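Local coordinates for Alr4995 protein (Nostoc sp., PDB 6LRF) that probably works as a bifunctional enzyme, AgrE, that hydrolyses arginine as a dihydrolase and turns ornithine into proline as an ornithine cyclodeaminase, at residues S339-E344 with H554-K559. Numbering follows the deposited sequence.
Sequences SHEVME and HRHHLK
The first turns of two helices, 340-352 and 554-567, come near each other with the closest CA atoms, those of Glu344 and Arg555, still 9.6 Å apart, so the contact is made by side chains. Arg555 does most of the reaching. Its chain is extended through chi2 and then bends at chi3 (58°), which lays one face of the guanidinium over Glu344 CB, with NH2 3.7 Å from that carbon. The same NH2 stands 3.8 Å from Glu344 OE1, a long salt bridge; with the carboxylate and guanidinium planes turned 59° apart, the two groups do not make a flat, two-pronged pair. Asp379 offers NH2 a second, weak ion pair and brings its carboxylate close to that of Glu344, where the positive charge of Arg555 would be expected to ease the repulsion. The contact is one of interdomain packing: it joins the LOR/SDH-type region to the Rossmann-fold region of the C-terminal half, and helix 340-352 is N-capped by Ser339, whose OG accepts a hydrogen bond from Val342 N (3.3 Å). Beside the ion pair, Glu341 OE2 approaches the His556 ring obliquely, 4.0 Å from NE2, without a hydrogen bond. The same OE2 makes a salt bridge with Arg194 of helix 190-199, while His556 ND1 is hydrogen-bonded to Thr538 OG1.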
ATOM      1  N   SER B 339     -40.314  -2.390  12.979  1.00 26.62           N
ATOM      2  CA  SER B 339     -41.060  -1.185  12.615  1.00 25.02           C
ATOM      3  C   SER B 339     -41.218  -1.132  11.108  1.00 28.51           C
ATOM      4  O   SER B 339     -40.552  -1.884  10.379  1.00 22.37           O
ATOM      5  CB  SER B 339     -40.340   0.070  13.084  1.00 24.61           C
ATOM      6  OG  SER B 339     -39.240   0.321  12.226  1.00 29.29           O
ATOM      7  N   HIS B 340     -42.070  -0.228  10.636  1.00 28.55           N
ATOM      8  CA  HIS B 340     -42.285  -0.077   9.203  1.00 27.21           C
ATOM      9  C   HIS B 340     -41.023   0.402   8.507  1.00 26.33           C
ATOM     10  O   HIS B 340     -40.685  -0.054   7.407  1.00 27.24           O
ATOM     11  CB  HIS B 340     -43.430   0.897   8.908  1.00 31.76           C
ATOM     12  CG  HIS B 340     -43.865   0.883   7.473  1.00 34.85           C
ATOM     13  ND1 HIS B 340     -44.175  -0.285   6.802  1.00 39.83           N
ATOM     14  CD2 HIS B 340     -44.035   1.884   6.577  1.00 36.39           C
ATOM     15  CE1 HIS B 340     -44.519  -0.000   5.559  1.00 38.37           C
ATOM     16  NE2 HIS B 340     -44.441   1.310   5.396  1.00 35.83           N
ATOM     17  N   GLU B 341     -40.324   1.325   9.149  1.00 26.83           N
ATOM     18  CA  GLU B 341     -39.104   1.869   8.580  1.00 27.24           C
ATOM     19  C   GLU B 341     -38.091   0.763   8.293  1.00 26.04           C
ATOM     20  O   GLU B 341     -37.503   0.711   7.210  1.00 25.79           O
ATOM     21  CB  GLU B 341     -38.522   2.902   9.526  1.00 27.03           C
ATOM     22  CG  GLU B 341     -37.147   3.397   9.150  1.00 31.51           C
ATOM     23  CD  GLU B 341     -36.489   4.123  10.308  1.00 44.10           C
ATOM     24  OE1 GLU B 341     -37.191   4.353  11.325  1.00 48.08           O
ATOM     25  OE2 GLU B 341     -35.288   4.467  10.207  1.00 40.56           O
ATOM     26  N   VAL B 342     -37.902  -0.146   9.246  1.00 24.83           N
ATOM     27  CA  VAL B 342     -36.907  -1.207   9.062  1.00 22.95           C
ATOM     28  C   VAL B 342     -37.404  -2.213   8.013  1.00 22.00           C
ATOM     29  O   VAL B 342     -36.621  -2.720   7.193  1.00 23.67           O
ATOM     30  CB  VAL B 342     -36.569  -1.929  10.395  1.00 24.40           C
ATOM     31  CG1 VAL B 342     -35.684  -3.152  10.145  1.00 22.07           C
ATOM     32  CG2 VAL B 342     -35.891  -0.965  11.371  1.00 29.26           C
HETATM   33  N   MSE B 343     -38.708  -2.489   8.027  1.00 22.62           N
HETATM   34  CA  MSE B 343     -39.324  -3.344   7.007  1.00 21.45           C
HETATM   35  C   MSE B 343     -39.095  -2.807   5.581  1.00 22.37           C
HETATM   36  O   MSE B 343     -38.819  -3.568   4.657  1.00 23.97           O
HETATM   37  CB  MSE B 343     -40.828  -3.490   7.258  1.00 23.45           C
HETATM   38  CG  MSE B 343     -41.525  -4.374   6.226  1.00 28.25           C
HETATM   39 SE   MSE B 343     -40.801  -6.247   6.180  1.00 55.67          SE
HETATM   40  CE  MSE B 343     -42.003  -7.090   7.521  1.00 32.07           C
ATOM     41  N   GLU B 344     -39.215  -1.499   5.404  1.00 21.74           N
ATOM     42  CA  GLU B 344     -38.979  -0.890   4.097  1.00 22.47           C
ATOM     43  C   GLU B 344     -37.531  -1.052   3.657  1.00 23.96           C
ATOM     44  O   GLU B 344     -37.236  -1.283   2.473  1.00 25.02           O
ATOM     45  CB  GLU B 344     -39.326   0.590   4.130  1.00 27.18           C
ATOM     46  CG  GLU B 344     -40.792   0.878   4.341  1.00 31.52           C
ATOM     47  CD  GLU B 344     -41.080   2.364   4.309  1.00 36.27           C
ATOM     48  OE1 GLU B 344     -40.603   3.093   5.215  1.00 33.67           O
ATOM     49  OE2 GLU B 344     -41.756   2.797   3.353  1.00 36.71           O
ATOM     50  N   HIS B 554     -28.184   3.353   1.010  1.00 26.98           N
ATOM     51  CA  HIS B 554     -28.466   4.463   0.102  1.00 28.00           C
ATOM     52  C   HIS B 554     -29.715   5.225   0.545  1.00 28.21           C
ATOM     53  O   HIS B 554     -29.768   6.446   0.441  1.00 26.60           O
ATOM     54  CB  HIS B 554     -28.593   3.963  -1.339  1.00 31.26           C
ATOM     55  CG  HIS B 554     -27.273   3.703  -2.004  1.00 32.28           C
ATOM     56  ND1 HIS B 554     -26.697   4.584  -2.894  1.00 41.59           N
ATOM     57  CD2 HIS B 554     -26.408   2.664  -1.897  1.00 36.58           C
ATOM     58  CE1 HIS B 554     -25.539   4.100  -3.311  1.00 34.95           C
ATOM     59  NE2 HIS B 554     -25.341   2.935  -2.722  1.00 35.36           N
ATOM     60  N   ARG B 555     -30.702   4.509   1.084  1.00 24.90           N
ATOM     61  CA  ARG B 555     -31.940   5.130   1.544  1.00 26.46           C
ATOM     62  C   ARG B 555     -31.693   6.230   2.591  1.00 24.86           C
ATOM     63  O   ARG B 555     -32.195   7.348   2.448  1.00 25.45           O
ATOM     64  CB  ARG B 555     -32.900   4.053   2.099  1.00 27.26           C
ATOM     65  CG  ARG B 555     -33.584   3.199   1.005  1.00 27.80           C
ATOM     66  CD  ARG B 555     -34.497   2.125   1.605  1.00 27.17           C
ATOM     67  NE  ARG B 555     -35.543   2.693   2.456  1.00 25.60           N
ATOM     68  CZ  ARG B 555     -36.739   3.067   2.010  1.00 31.64           C
ATOM     69  NH1 ARG B 555     -37.042   2.935   0.723  1.00 25.70           N
ATOM     70  NH2 ARG B 555     -37.642   3.564   2.846  1.00 30.55           N
ATOM     71  N   HIS B 556     -30.918   5.926   3.632  1.00 21.61           N
ATOM     72  CA  HIS B 556     -30.600   6.918   4.648  1.00 22.51           C
ATOM     73  C   HIS B 556     -29.870   8.117   4.040  1.00 24.59           C
ATOM     74  O   HIS B 556     -30.111   9.268   4.420  1.00 22.72           O
ATOM     75  CB  HIS B 556     -29.752   6.301   5.770  1.00 30.33           C
ATOM     76  CG  HIS B 556     -30.541   5.486   6.752  1.00 36.16           C
ATOM     77  ND1 HIS B 556     -30.014   5.043   7.950  1.00 43.00           N
ATOM     78  CD2 HIS B 556     -31.817   5.031   6.715  1.00 37.18           C
ATOM     79  CE1 HIS B 556     -30.933   4.360   8.607  1.00 41.46           C
ATOM     80  NE2 HIS B 556     -32.039   4.342   7.885  1.00 39.27           N
ATOM     81  N   HIS B 557     -28.976   7.838   3.096  1.00 25.06           N
ATOM     82  CA  HIS B 557     -28.179   8.879   2.441  1.00 24.44           C
ATOM     83  C   HIS B 557     -29.028   9.836   1.590  1.00 23.28           C
ATOM     84  O   HIS B 557     -28.944  11.059   1.724  1.00 22.06           O
ATOM     85  CB  HIS B 557     -27.116   8.221   1.573  1.00 25.15           C
ATOM     86  CG  HIS B 557     -25.960   9.113   1.253  1.00 31.92           C
ATOM     87  ND1 HIS B 557     -25.038   9.516   2.202  1.00 35.79           N
ATOM     88  CD2 HIS B 557     -25.574   9.680   0.085  1.00 30.51           C
ATOM     89  CE1 HIS B 557     -24.130  10.286   1.629  1.00 31.56           C
ATOM     90  NE2 HIS B 557     -24.432  10.404   0.348  1.00 30.25           N
ATOM     91  N   LEU B 558     -29.835   9.257   0.706  1.00 21.60           N
ATOM     92  CA  LEU B 558     -30.761  10.010  -0.135  1.00 21.84           C
ATOM     93  C   LEU B 558     -31.821  10.733   0.692  1.00 25.24           C
ATOM     94  O   LEU B 558     -32.214  11.852   0.343  1.00 21.16           O
ATOM     95  CB  LEU B 558     -31.440   9.075  -1.144  1.00 21.41           C
ATOM     96  CG  LEU B 558     -30.767   8.989  -2.513  1.00 29.70           C
ATOM     97  CD1 LEU B 558     -30.957  10.309  -3.271  1.00 25.89           C
ATOM     98  CD2 LEU B 558     -29.285   8.660  -2.367  1.00 30.04           C
ATOM     99  N   LYS B 559     -32.286  10.099   1.775  1.00 18.40           N
ATOM    100  CA  LYS B 559     -33.243  10.755   2.670  1.00 20.62           C
ATOM    101  C   LYS B 559     -32.680  12.041   3.222  1.00 21.56           C
ATOM    102  O   LYS B 559     -33.371  13.056   3.294  1.00 22.74           O
ATOM    103  CB  LYS B 559     -33.639   9.846   3.840  1.00 23.31           C
ATOM    104  CG  LYS B 559     -34.334  10.595   4.965  1.00 27.04           C
ATOM    105  CD  LYS B 559     -35.041   9.653   5.939  1.00 34.21           C
ATOM    106  CE  LYS B 559     -35.990  10.427   6.850  1.00 38.91           C
ATOM    107  NZ  LYS B 559     -36.993   9.531   7.504  1.00 41.29           N
TER